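Local coordinates for protein PfVFT1 (Plasmodium falciparum, PDB 5JKQ) that is of undemonstrated function but has the bi-lobed Venus flytrap architecture of solute-binding proteins, consistent with capture of a small ligand between its lobes, at residues R15-I19 with L56-K62; Y236-S240 with G255-F260; L172-H177 with T274-A278; L195-K201 with I221-V226. The protein carries 3 engineered substitutions. All coordinates share one frame; numbering follows the deposited sequence.

In the fold
From the N terminus, interaction 1 comes first: helix 14-29 meets the loop 56-62, closing a short loop within one lobe. Interaction 3 then joins residues 172-177 to 274-278, near the centre of the chain, where strands 175-184 and 265-281 pair; its long loop encloses both remaining contacts. Within it, interaction 4 packs helix 192-201 against the end of helix 212-222, and interaction 2 follows in series, setting helix 236-244 against the loop 255-260. No two contacts cross along the chain. Interactions 1 and 2 lie on opposite sides of the chain's centre, their own centres 44 Å apart; interaction 3, close to the chain's centre, probably marks the passage between the lobes.

Interaction 1: R15-I19 with L56-K62; sequences RLIDI and LADINVK. Engineered in segment 56-62: Ala57 (natural residue Ser).
Ile19, on helix 14-29, brings its CA to 6.2 Å from the CA of Leu56, where the backbones come nearest, and the loop 56-62 then runs on past Arg15, one helical turn earlier. Ile19 supplies the apolar half of the contact. Its CG1 branch, anti to the backbone N (chi1 -163°), reaches out to the loop: CG1 lies 3.6 Å from Leu56 CD1, and the terminal CD1 meets Val61 CG1 at 4.0 Å. Ile59 fills in between, with its CG2 methyl 4.0 Å from Ile19 CB. In the fold, this is the first long helix of one lobe of the bi-lobed Venus flytrap architecture gripping the loop that leads to helix 68-75. Helix 102-118 borders the same cluster through His117, which touches Leu56 and Val61 and is hydrogen-bonded to Ile59 O, while Leu69 of helix 68-75 packs on Ile19. The polar half belongs to Arg15, whose chain bends at chi3 (60°) and offers its guanidinium edge to the loop backbone. NH1 donates twice, at 2.8 Å to Asn60 O and at 2.8 Å to Lys62 O. Asn60 O lies close to the guanidinium plane, yet NH1 stands above the Asn60 carbonyl plane; Lys62 O is tilted out of the guanidinium plane and takes a second, weak bond from NH2. Arg15 NE is paired with Asp67, which probably steadies the flat group while it holds two loop carbonyls together. Between those carbonyls the loop is shaped by an Asx turn, Lys62 N donating to Asn60 OD1 at 2.9 Å.

Interaction 2: Y236-S240 with G255-F260; sequences YIDLS and GIPFNF
Tyr236, at the start of helix 236-244, sends its ring into the curve of the loop 255-260 and forms an aromatic cluster with Phe258 and Phe260. One face of the tyrosine ring is covered by Pro257, whose CD sits 3.6 Å from the ring centroid in a CH-pi contact. Its edge is turned to the face of Phe258 in a T-shaped pair, with planes at 83° and CE2 over the centre of the phenylalanine ring. Phe260 meets Tyr236 obliquely and brings its CE2 to 3.3 Å from Ser240 CB, while Ile256 CD1 approaches Tyr236 CE1 to 3.8 Å. With CG anti to the backbone N (chi1 171°), Tyr236 points its hydroxyl at the loop backbone, where OH lies 2.7 Å from Phe258 O in a weak hydrogen bond whose proton is not settled. Water 1 connects the same hydroxyl to Phe260 N. Farther out, Met182 of strand 175-184 touches Tyr236 and Ser240, and Ile265 and Val267 of strand 265-281 pack on Phe260 and Ile256, tying helix and loop to the sheet. Ser240 OG sits over the rim of the tyrosine face opposite Pro257 and donates to Tyr236 O at 2.8 Å, reaching that oxygen from the opposite face of its carbonyl plane to Ser240 N.

Interaction 3: L172-H177 with T274-A278; sequences LPIIKH and TGHSA
Thr274 and His177 form a hydrogen-bonded pair where strands 265-281 and 175-184 run antiparallel near the centre of the chain, a strand pair that probably passes between the lobes, consistent with the hinge of a Venus flytrap domain. Their backbones bond both ways: Thr274 N reaches His177 O at 2.8 Å, almost straight, and His177 N returns to Thr274 O. The Thr274 side chain runs alongside that of His177, with Thr274 CB over one face of the imidazole, 3.9 Å from its centroid. Water 3 joins Thr274 OG1 to His177 NE2; the same hydroxyl is also bonded to Asn179. At Gly275 the pair with Lys176 is non-hydrogen-bonded and the strands draw close, CA to CA 4.3 Å; the Lys176 CG methylene and Pro173 CB both pack against Gly275 CA. His276 follows, its N donating to Ile175 O at 2.7 Å, nearly along the C=O axis. Its ring shares a sheet face with His177, and the imidazoles approach through their rims, His177 ND1 and His276 NE2 standing 3.1 Å apart in a hydrogen bond that either could donate; His276 ND1 is held by Tyr150 O, while Trp103 packs edge-to-face. His276 O also receives a CA-H...O contact from Pro173 CA at 3.3 Å. Pro173 is the centre of an inverse gamma turn, and Leu172 O lies 3.3 Å from Ser277 CB; Ser277 OG bonds to Ser170. At Ala278, water 2 bridges the two segments, accepting from Ala278 N at 2.9 Å and donating to Leu172 O.

Interaction 4: L195-K201 with I221-V226; sequences LKSYISK and IFLDKV
Phe222, in the last turn of helix 212-222, thrusts its ring against one side of helix 192-201, overlapping Ile199 and Leu195. Its CG is anti to the carbonyl carbon (chi1 -66°), which carries the ring across to the neighbouring helix. Ile199 CG1 lies 3.7 Å from Phe222 CE1 and makes an off-centre CH-pi contact with the ring. Leu195 CD2 closes on the far end at CZ, 3.8 Å away, while the ring edge points at Lys196 CA. Ile221 CG2 lies over the centre of one ring face; the extended Lys196 chain passes the ring, its CG near Phe222 CE1, and its CE meets Ile221 CG2. On the other branch of Ile199, CG2 meets Val226 CG1 at 3.7 Å, and Leu205 packs on Ile199 from a loop. This is helix-to-helix packing in the lobe whose sheet includes strands 206-209 and 227-229, with Leu223 turning the chain by a positive phi (61°) after the second helix. Lys225 then bends at chi2 (-82°) and reaches the end of helix 192-201. Its NZ donates to Ile199 O at 3.1 Å, in the carbonyl plane and on a lone pair, and to Ser200 O at 2.9 Å from above that carbonyl plane. An ammonium at two carbonyls of a helix C-terminal end would probably be stabilised by the negative end of the helix dipole, and the two N-H...O bonds tie Lys225 to that end beside the apolar contacts.

Interaction 1: R15-I19 with L56-K62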
loop_
_atom_site.group_PDB
_atom_site.type_symbol
_atom_site.label_atom_id
_atom_site.label_comp_id
_atom_site.label_asym_id
_atom_site.label_seq_id
_atom_site.Cartn_x
_atom_site.Cartn_y
_atom_site.Cartn_z
ATOM N N ARG A 15 -20.456 -0.824 -4.182
ATOM C CA ARG A 15 -20.857 0.242 -3.273
ATOM C C ARG A 15 -19.931 0.302 -2.058
ATOM O O ARG A 15 -19.677 1.377 -1.517
ATOM C CB ARG A 15 -22.307 0.046 -2.832
ATOM C CG ARG A 15 -22.900 1.238 -2.102
ATOM C CD ARG A 15 -24.417 1.164 -2.092
ATOM N NE ARG A 15 -24.906 -0.051 -1.436
ATOM C CZ ARG A 15 -25.682 -0.081 -0.354
ATOM N NH1 ARG A 15 -26.090 1.041 0.234
ATOM N NH2 ARG A 15 -26.059 -1.250 0.146
ATOM N N LEU A 16 -19.427 -0.856 -1.641
ATOM C CA LEU A 16 -18.460 -0.920 -0.550
ATOM C C LEU A 16 -17.179 -0.179 -0.932
ATOM O O LEU A 16 -16.610 0.550 -0.122
ATOM C CB LEU A 16 -18.151 -2.378 -0.193
ATOM C CG LEU A 16 -16.941 -2.652 0.707
ATOM C CD1 LEU A 16 -17.094 -1.977 2.066
ATOM C CD2 LEU A 16 -16.731 -4.154 0.868
ATOM N N ILE A 17 -16.738 -0.363 -2.172
ATOM C CA ILE A 17 -15.533 0.297 -2.666
ATOM C C ILE A 17 -15.750 1.803 -2.787
ATOM O O ILE A 17 -14.855 2.591 -2.484
ATOM C CB ILE A 17 -15.103 -0.281 -4.036
ATOM C CG1 ILE A 17 -14.644 -1.728 -3.871
ATOM C CG2 ILE A 17 -13.962 0.530 -4.658
ATOM C CD1 ILE A 17 -14.675 -2.527 -5.149
ATOM N N ASP A 18 -16.939 2.198 -3.227
ATOM C CA ASP A 18 -17.234 3.608 -3.457
ATOM C C ASP A 18 -17.329 4.395 -2.152
ATOM O O ASP A 18 -16.750 5.474 -2.034
ATOM C CB ASP A 18 -18.533 3.759 -4.250
ATOM C CG ASP A 18 -18.433 3.177 -5.648
ATOM O OD1 ASP A 18 -17.310 3.123 -6.196
ATOM O OD2 ASP A 18 -19.478 2.777 -6.202
ATOM N N ILE A 19 -18.061 3.866 -1.177
ATOM C CA ILE A 19 -18.190 4.548 0.103
ATOM C C ILE A 19 -16.840 4.549 0.813
ATOM O O ILE A 19 -16.516 5.472 1.559
ATOM C CB ILE A 19 -19.273 3.897 0.993
ATOM C CG1 ILE A 19 -19.682 4.856 2.111
ATOM C CG2 ILE A 19 -18.802 2.548 1.552
ATOM C CD1 ILE A 19 -21.043 4.553 2.704
ATOM N N LEU A 56 -18.920 11.394 -0.157
ATOM C CA LEU A 56 -19.554 10.552 0.849
ATOM C C LEU A 56 -21.021 10.922 1.048
ATOM O O LEU A 56 -21.871 10.051 1.233
ATOM C CB LEU A 56 -18.801 10.658 2.177
ATOM C CG LEU A 56 -19.299 9.771 3.322
ATOM C CD1 LEU A 56 -19.179 8.295 2.959
ATOM C CD2 LEU A 56 -18.535 10.077 4.606
ATOM N N ALA A 57 -21.312 12.217 0.992
ATOM C CA ALA A 57 -22.665 12.714 1.204
ATOM C C ALA A 57 -23.662 12.138 0.195
ATOM O O ALA A 57 -24.828 11.921 0.524
ATOM C CB ALA A 57 -22.676 14.231 1.139
ATOM N N ASP A 58 -23.199 11.884 -1.026
ATOM C CA ASP A 58 -24.073 11.411 -2.096
ATOM C C ASP A 58 -24.371 9.915 -2.015
ATOM O O ASP A 58 -25.431 9.469 -2.454
ATOM C CB ASP A 58 -23.455 11.718 -3.461
ATOM C CG ASP A 58 -23.244 13.199 -3.687
ATOM O OD1 ASP A 58 -23.914 14.007 -3.012
ATOM O OD2 ASP A 58 -22.410 13.551 -4.547
ATOM N N ILE A 59 -23.439 9.144 -1.461
ATOM C CA ILE A 59 -23.520 7.687 -1.522
ATOM C C ILE A 59 -24.755 7.146 -0.806
ATOM O O ILE A 59 -25.067 7.538 0.319
ATOM C CB ILE A 59 -22.258 7.020 -0.916
ATOM C CG1 ILE A 59 -20.987 7.545 -1.591
ATOM C CG2 ILE A 59 -22.322 5.498 -1.052
ATOM C CD1 ILE A 59 -20.936 7.340 -3.094
ATOM N N ASN A 60 -25.442 6.234 -1.484
ATOM C CA ASN A 60 -26.599 5.543 -0.934
ATOM C C ASN A 60 -26.195 4.654 0.235
ATOM O O ASN A 60 -25.338 3.783 0.090
ATOM C CB ASN A 60 -27.274 4.713 -2.029
ATOM C CG ASN A 60 -28.448 3.903 -1.518
ATOM O OD1 ASN A 60 -29.097 4.270 -0.540
ATOM N ND2 ASN A 60 -28.728 2.790 -2.186
ATOM N N VAL A 61 -26.809 4.886 1.390
ATOM C CA VAL A 61 -26.510 4.112 2.593
ATOM C C VAL A 61 -27.712 3.267 2.997
ATOM O O VAL A 61 -27.854 2.874 4.155
ATOM C CB VAL A 61 -26.104 5.024 3.767
ATOM C CG1 VAL A 61 -24.819 5.749 3.445
ATOM C CG2 VAL A 61 -27.210 6.025 4.095
ATOM N N LYS A 62 -28.571 2.992 2.024
ATOM C CA LYS A 62 -29.762 2.187 2.243
ATOM C C LYS A 62 -29.403 0.705 2.124
ATOM O O LYS A 62 -28.496 0.342 1.374
ATOM C CB LYS A 62 -30.843 2.589 1.235
ATOM C CG LYS A 62 -32.226 2.034 1.503
ATOM C CD LYS A 62 -33.278 2.877 0.791
ATOM C CE LYS A 62 -34.574 2.113 0.570
ATOM N NZ LYS A 62 -35.084 1.483 1.819
#

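Interaction 2: Y236-S240 with G255-F260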
loop_
_atom_site.group_PDB
_atom_site.type_symbol
_atom_site.label_atom_id
_atom_site.label_comp_id
_atom_site.label_asym_id
_atom_site.label_seq_id
_atom_site.Cartn_x
_atom_site.Cartn_y
_atom_site.Cartn_z
ATOM N N TYR A 236 19.474 -2.026 6.489
ATOM C CA TYR A 236 20.090 -0.833 5.934
ATOM C C TYR A 236 21.611 -0.959 5.924
ATOM O O TYR A 236 22.267 -0.577 4.955
ATOM C CB TYR A 236 19.653 0.389 6.739
ATOM C CG TYR A 236 20.377 1.672 6.407
ATOM C CD1 TYR A 236 20.218 2.285 5.172
ATOM C CD2 TYR A 236 21.198 2.287 7.342
ATOM C CE1 TYR A 236 20.870 3.466 4.871
ATOM C CE2 TYR A 236 21.851 3.470 7.052
ATOM C CZ TYR A 236 21.684 4.055 5.814
ATOM O OH TYR A 236 22.331 5.232 5.518
ATOM N N ILE A 237 22.161 -1.513 7.000
ATOM C CA ILE A 237 23.605 -1.669 7.129
ATOM C C ILE A 237 24.138 -2.630 6.065
ATOM O O ILE A 237 25.197 -2.390 5.487
ATOM C CB ILE A 237 23.985 -2.166 8.543
ATOM C CG1 ILE A 237 23.679 -1.072 9.567
ATOM C CG2 ILE A 237 25.470 -2.547 8.623
ATOM C CD1 ILE A 237 23.741 -1.532 11.009
ATOM N N ASP A 238 23.399 -3.706 5.803
ATOM C CA ASP A 238 23.779 -4.662 4.766
ATOM C C ASP A 238 23.755 -3.995 3.402
ATOM O O ASP A 238 24.731 -4.043 2.653
ATOM C CB ASP A 238 22.841 -5.873 4.756
ATOM C CG ASP A 238 22.898 -6.673 6.040
ATOM O OD1 ASP A 238 23.929 -6.611 6.740
ATOM O OD2 ASP A 238 21.910 -7.375 6.343
ATOM N N LEU A 239 22.616 -3.382 3.094
ATOM C CA LEU A 239 22.414 -2.669 1.840
ATOM C C LEU A 239 23.536 -1.653 1.629
ATOM O O LEU A 239 24.153 -1.607 0.564
ATOM C CB LEU A 239 21.034 -1.992 1.858
ATOM C CG LEU A 239 20.438 -1.228 0.665
ATOM C CD1 LEU A 239 21.174 0.074 0.363
ATOM C CD2 LEU A 239 20.363 -2.113 -0.569
ATOM N N SER A 240 23.818 -0.868 2.664
ATOM C CA SER A 240 24.801 0.207 2.575
ATOM C C SER A 240 26.213 -0.321 2.346
ATOM O O SER A 240 26.982 0.257 1.577
ATOM C CB SER A 240 24.773 1.059 3.843
ATOM O OG SER A 240 23.530 1.725 3.981
ATOM N N GLY A 255 13.838 4.241 3.427
ATOM C CA GLY A 255 14.201 5.090 4.548
ATOM C C GLY A 255 15.673 5.059 4.907
ATOM O O GLY A 255 16.397 4.132 4.542
ATOM N N ILE A 256 16.104 6.086 5.636
ATOM C CA ILE A 256 17.493 6.236 6.057
ATOM C C ILE A 256 17.556 6.396 7.581
ATOM O O ILE A 256 17.300 7.481 8.100
ATOM C CB ILE A 256 18.157 7.460 5.378
ATOM C CG1 ILE A 256 18.058 7.350 3.851
ATOM C CG2 ILE A 256 19.610 7.608 5.815
ATOM C CD1 ILE A 256 18.801 6.162 3.245
ATOM N N PRO A 257 17.886 5.309 8.303
ATOM C CA PRO A 257 18.017 5.364 9.766
ATOM C C PRO A 257 19.086 6.349 10.246
ATOM O O PRO A 257 18.843 7.094 11.197
ATOM C CB PRO A 257 18.407 3.930 10.140
ATOM C CG PRO A 257 17.936 3.097 9.017
ATOM C CD PRO A 257 18.076 3.940 7.793
ATOM N N PHE A 258 20.252 6.334 9.603
ATOM C CA PHE A 258 21.333 7.266 9.923
ATOM C C PHE A 258 22.124 7.599 8.659
ATOM O O PHE A 258 22.022 6.892 7.655
ATOM C CB PHE A 258 22.256 6.689 11.005
ATOM C CG PHE A 258 22.896 5.379 10.631
ATOM C CD1 PHE A 258 24.050 5.349 9.864
ATOM C CD2 PHE A 258 22.350 4.179 11.059
ATOM C CE1 PHE A 258 24.642 4.144 9.523
ATOM C CE2 PHE A 258 22.939 2.972 10.722
ATOM C CZ PHE A 258 24.085 2.955 9.953
ATOM N N ASN A 259 22.904 8.677 8.715
ATOM C CA ASN A 259 23.645 9.162 7.553
ATOM C C ASN A 259 25.086 8.668 7.509
ATOM O O ASN A 259 25.773 8.626 8.529
ATOM C CB ASN A 259 23.655 10.696 7.526
ATOM C CG ASN A 259 22.275 11.295 7.331
ATOM O OD1 ASN A 259 21.776 12.020 8.191
ATOM N ND2 ASN A 259 21.658 11.006 6.191
ATOM N N PHE A 260 25.539 8.296 6.318
ATOM C CA PHE A 260 26.958 8.072 6.079
ATOM C C PHE A 260 27.588 9.404 5.697
ATOM O O PHE A 260 26.880 10.402 5.555
ATOM C CB PHE A 260 27.172 7.022 4.992
ATOM C CG PHE A 260 26.875 5.623 5.446
ATOM C CD1 PHE A 260 27.828 4.888 6.133
ATOM C CD2 PHE A 260 25.643 5.046 5.200
ATOM C CE1 PHE A 260 27.557 3.601 6.560
ATOM C CE2 PHE A 260 25.367 3.760 5.623
ATOM C CZ PHE A 260 26.326 3.036 6.304
HETATM O O HOH W 1 23.645 7.667 4.127
#

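Interaction 3: L172-H177 with T274-A278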
loop_
_atom_site.group_PDB
_atom_site.type_symbol
_atom_site.label_atom_id
_atom_site.label_comp_id
_atom_site.label_asym_id
_atom_site.label_seq_id
_atom_site.Cartn_x
_atom_site.Cartn_y
_atom_site.Cartn_z
ATOM N N LEU A 172 -8.244 2.232 -5.039
ATOM C CA LEU A 172 -7.180 3.164 -5.389
ATOM C C LEU A 172 -5.956 2.969 -4.498
ATOM O O LEU A 172 -6.085 2.534 -3.352
ATOM C CB LEU A 172 -7.673 4.608 -5.264
ATOM C CG LEU A 172 -8.692 5.102 -6.286
ATOM C CD1 LEU A 172 -9.368 6.370 -5.781
ATOM C CD2 LEU A 172 -8.023 5.358 -7.622
ATOM N N PRO A 173 -4.761 3.285 -5.021
ATOM C CA PRO A 173 -3.600 3.361 -4.132
ATOM C C PRO A 173 -3.697 4.622 -3.273
ATOM O O PRO A 173 -3.068 5.637 -3.577
ATOM C CB PRO A 173 -2.415 3.406 -5.102
ATOM C CG PRO A 173 -2.969 4.013 -6.342
ATOM C CD PRO A 173 -4.398 3.543 -6.427
ATOM N N ILE A 174 -4.506 4.551 -2.218
ATOM C CA ILE A 174 -4.836 5.722 -1.412
ATOM C C ILE A 174 -3.624 6.288 -0.679
ATOM O O ILE A 174 -3.566 7.485 -0.392
ATOM C CB ILE A 174 -5.932 5.397 -0.370
ATOM C CG1 ILE A 174 -5.514 4.218 0.515
ATOM C CG2 ILE A 174 -7.247 5.081 -1.069
ATOM C CD1 ILE A 174 -6.278 4.134 1.825
ATOM N N ILE A 175 -2.668 5.414 -0.376
ATOM C CA ILE A 175 -1.491 5.782 0.400
ATOM C C ILE A 175 -0.243 5.194 -0.248
ATOM O O ILE A 175 -0.217 4.021 -0.621
ATOM C CB ILE A 175 -1.614 5.295 1.860
ATOM C CG1 ILE A 175 -2.790 5.995 2.543
ATOM C CG2 ILE A 175 -0.332 5.569 2.641
ATOM C CD1 ILE A 175 -3.190 5.388 3.874
ATOM N N LYS A 176 0.784 6.027 -0.381
ATOM C CA LYS A 176 2.038 5.627 -1.008
ATOM C C LYS A 176 3.231 5.922 -0.107
ATOM O O LYS A 176 3.152 6.766 0.788
ATOM C CB LYS A 176 2.227 6.355 -2.342
ATOM C CG LYS A 176 1.012 6.349 -3.253
ATOM C CD LYS A 176 1.317 7.075 -4.552
ATOM C CE LYS A 176 0.058 7.343 -5.362
ATOM N NZ LYS A 176 0.156 6.791 -6.740
ATOM N N HIS A 177 4.331 5.214 -0.345
ATOM C CA HIS A 177 5.629 5.620 0.178
ATOM C C HIS A 177 6.607 5.666 -0.990
ATOM O O HIS A 177 6.411 4.990 -1.999
ATOM C CB HIS A 177 6.112 4.678 1.291
ATOM C CG HIS A 177 6.634 3.361 0.807
ATOM N ND1 HIS A 177 5.886 2.204 0.848
ATOM C CD2 HIS A 177 7.844 3.008 0.308
ATOM C CE1 HIS A 177 6.603 1.200 0.378
ATOM N NE2 HIS A 177 7.795 1.660 0.042
ATOM N N THR A 274 5.647 3.559 -4.263
ATOM C CA THR A 274 5.069 2.244 -4.032
ATOM C C THR A 274 3.709 2.450 -3.378
ATOM O O THR A 274 3.623 2.942 -2.253
ATOM C CB THR A 274 5.977 1.369 -3.137
ATOM O OG1 THR A 274 7.242 1.173 -3.783
ATOM C CG2 THR A 274 5.337 0.014 -2.857
ATOM N N GLY A 275 2.648 2.091 -4.094
ATOM C CA GLY A 275 1.294 2.317 -3.620
ATOM C C GLY A 275 0.779 1.227 -2.699
ATOM O O GLY A 275 1.238 0.086 -2.747
ATOM N N HIS A 276 -0.177 1.597 -1.851
ATOM C CA HIS A 276 -0.873 0.655 -0.979
ATOM C C HIS A 276 -2.376 0.742 -1.217
ATOM O O HIS A 276 -2.924 1.837 -1.326
ATOM C CB HIS A 276 -0.567 0.941 0.491
ATOM C CG HIS A 276 0.890 0.901 0.827
ATOM N ND1 HIS A 276 1.565 -0.276 1.067
ATOM C CD2 HIS A 276 1.799 1.892 0.972
ATOM C CE1 HIS A 276 2.829 -0.008 1.339
ATOM N NE2 HIS A 276 2.997 1.301 1.290
ATOM N N SER A 277 -3.040 -0.408 -1.292
ATOM C CA SER A 277 -4.480 -0.438 -1.530
ATOM C C SER A 277 -5.161 -1.629 -0.859
ATOM O O SER A 277 -4.512 -2.612 -0.496
ATOM C CB SER A 277 -4.758 -0.462 -3.036
ATOM O OG SER A 277 -4.069 -1.527 -3.662
ATOM N N ALA A 278 -6.475 -1.520 -0.691
ATOM C CA ALA A 278 -7.285 -2.621 -0.188
ATOM C C ALA A 278 -7.818 -3.430 -1.364
ATOM O O ALA A 278 -7.966 -2.904 -2.468
ATOM C CB ALA A 278 -8.427 -2.099 0.669
HETATM O O HOH W 2 -7.451 0.886 -1.984
HETATM O O HOH W 3 9.144 0.340 -1.944
#

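Interaction 4: L195-K201 with I221-V226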
loop_
_atom_site.group_PDB
_atom_site.type_symbol
_atom_site.label_atom_id
_atom_site.label_comp_id
_atom_site.label_asym_id
_atom_site.label_seq_id
_atom_site.Cartn_x
_atom_site.Cartn_y
_atom_site.Cartn_z
ATOM N N LEU A 195 21.091 9.480 -13.411
ATOM C CA LEU A 195 21.196 8.036 -13.234
ATOM C C LEU A 195 20.844 7.314 -14.530
ATOM O O LEU A 195 21.562 6.410 -14.952
ATOM C CB LEU A 195 20.286 7.565 -12.096
ATOM C CG LEU A 195 20.264 6.062 -11.808
ATOM C CD1 LEU A 195 21.632 5.566 -11.362
ATOM C CD2 LEU A 195 19.209 5.740 -10.763
ATOM N N LYS A 196 19.740 7.720 -15.152
ATOM C CA LYS A 196 19.306 7.138 -16.421
ATOM C C LYS A 196 20.404 7.206 -17.473
ATOM O O LYS A 196 20.681 6.222 -18.158
ATOM C CB LYS A 196 18.059 7.851 -16.945
ATOM C CG LYS A 196 16.762 7.456 -16.260
ATOM C CD LYS A 196 15.584 8.188 -16.886
ATOM C CE LYS A 196 14.374 8.194 -15.972
ATOM N NZ LYS A 196 13.263 9.018 -16.519
ATOM N N SER A 197 21.018 8.378 -17.602
ATOM C CA SER A 197 22.112 8.569 -18.543
ATOM C C SER A 197 23.245 7.592 -18.259
ATOM O O SER A 197 23.757 6.951 -19.172
ATOM C CB SER A 197 22.630 10.007 -18.483
ATOM O OG SER A 197 21.634 10.922 -18.904
ATOM N N TYR A 198 23.626 7.468 -16.991
ATOM C CA TYR A 198 24.710 6.568 -16.613
ATOM C C TYR A 198 24.380 5.116 -16.959
ATOM O O TYR A 198 25.184 4.428 -17.587
ATOM C CB TYR A 198 25.019 6.688 -15.121
ATOM C CG TYR A 198 26.240 5.902 -14.704
ATOM C CD1 TYR A 198 27.511 6.456 -14.794
ATOM C CD2 TYR A 198 26.125 4.603 -14.229
ATOM C CE1 TYR A 198 28.631 5.740 -14.420
ATOM C CE2 TYR A 198 27.239 3.879 -13.852
ATOM C CZ TYR A 198 28.489 4.452 -13.949
ATOM O OH TYR A 198 29.603 3.736 -13.574
ATOM N N ILE A 199 23.198 4.655 -16.555
ATOM C CA ILE A 199 22.775 3.288 -16.845
ATOM C C ILE A 199 22.702 3.060 -18.356
ATOM O O ILE A 199 22.938 1.952 -18.833
ATOM C CB ILE A 199 21.399 2.964 -16.204
ATOM C CG1 ILE A 199 21.452 3.130 -14.682
ATOM C CG2 ILE A 199 20.941 1.544 -16.549
ATOM C CD1 ILE A 199 22.464 2.244 -13.979
ATOM N N SER A 200 22.388 4.110 -19.108
ATOM C CA SER A 200 22.283 3.991 -20.558
ATOM C C SER A 200 23.668 3.893 -21.200
ATOM O O SER A 200 23.832 3.239 -22.230
ATOM C CB SER A 200 21.510 5.176 -21.146
ATOM O OG SER A 200 22.301 6.349 -21.169
ATOM N N LYS A 201 24.658 4.537 -20.587
ATOM C CA LYS A 201 26.025 4.517 -21.107
ATOM C C LYS A 201 26.766 3.235 -20.729
ATOM O O LYS A 201 27.643 2.783 -21.466
ATOM C CB LYS A 201 26.820 5.727 -20.595
ATOM C CG LYS A 201 26.350 7.091 -21.103
ATOM C CD LYS A 201 26.367 7.208 -22.619
ATOM C CE LYS A 201 27.766 7.054 -23.197
ATOM N NZ LYS A 201 27.772 7.223 -24.678
ATOM N N ILE A 221 11.621 1.453 -14.756
ATOM C CA ILE A 221 12.387 2.442 -15.502
ATOM C C ILE A 221 13.462 1.791 -16.365
ATOM O O ILE A 221 13.586 2.102 -17.549
ATOM C CB ILE A 221 13.067 3.459 -14.553
ATOM C CG1 ILE A 221 12.042 4.087 -13.602
ATOM C CG2 ILE A 221 13.798 4.541 -15.348
ATOM C CD1 ILE A 221 10.943 4.884 -14.293
ATOM N N PHE A 222 14.235 0.887 -15.771
ATOM C CA PHE A 222 15.459 0.405 -16.403
ATOM C C PHE A 222 15.319 -0.947 -17.101
ATOM O O PHE A 222 16.153 -1.293 -17.934
ATOM C CB PHE A 222 16.576 0.334 -15.362
ATOM C CG PHE A 222 16.978 1.677 -14.828
ATOM C CD1 PHE A 222 17.534 2.625 -15.667
ATOM C CD2 PHE A 222 16.793 1.995 -13.495
ATOM C CE1 PHE A 222 17.902 3.864 -15.188
ATOM C CE2 PHE A 222 17.161 3.237 -13.008
ATOM C CZ PHE A 222 17.717 4.172 -13.856
ATOM N N LEU A 223 14.275 -1.701 -16.772
ATOM C CA LEU A 223 14.017 -2.974 -17.440
ATOM C C LEU A 223 15.184 -3.950 -17.233
ATOM O O LEU A 223 15.618 -4.160 -16.101
ATOM C CB LEU A 223 13.757 -2.744 -18.933
ATOM C CG LEU A 223 12.758 -1.636 -19.272
ATOM C CD1 LEU A 223 12.766 -1.357 -20.768
ATOM C CD2 LEU A 223 11.364 -2.008 -18.797
ATOM N N ASP A 224 15.694 -4.537 -18.315
ATOM C CA ASP A 224 16.746 -5.546 -18.217
ATOM C C ASP A 224 18.144 -4.958 -18.412
ATOM O O ASP A 224 19.114 -5.701 -18.569
ATOM C CB ASP A 224 16.509 -6.658 -19.242
ATOM C CG ASP A 224 16.693 -6.187 -20.672
ATOM O OD1 ASP A 224 16.461 -4.990 -20.942
ATOM O OD2 ASP A 224 17.068 -7.017 -21.527
ATOM N N LYS A 225 18.249 -3.632 -18.399
ATOM C CA LYS A 225 19.547 -2.965 -18.512
ATOM C C LYS A 225 20.452 -3.271 -17.321
ATOM O O LYS A 225 21.666 -3.074 -17.389
ATOM C CB LYS A 225 19.365 -1.452 -18.632
ATOM C CG LYS A 225 19.559 -0.904 -20.033
ATOM C CD LYS A 225 21.034 -0.705 -20.352
ATOM C CE LYS A 225 21.231 0.196 -21.563
ATOM N NZ LYS A 225 22.635 0.685 -21.671
ATOM N N VAL A 226 19.854 -3.739 -16.231
ATOM C CA VAL A 226 20.599 -4.068 -15.022
ATOM C C VAL A 226 20.023 -5.315 -14.363
ATOM O O VAL A 226 18.928 -5.758 -14.713
ATOM C CB VAL A 226 20.576 -2.906 -14.007
ATOM C CG1 VAL A 226 21.185 -1.654 -14.610
ATOM C CG2 VAL A 226 19.155 -2.623 -13.552
#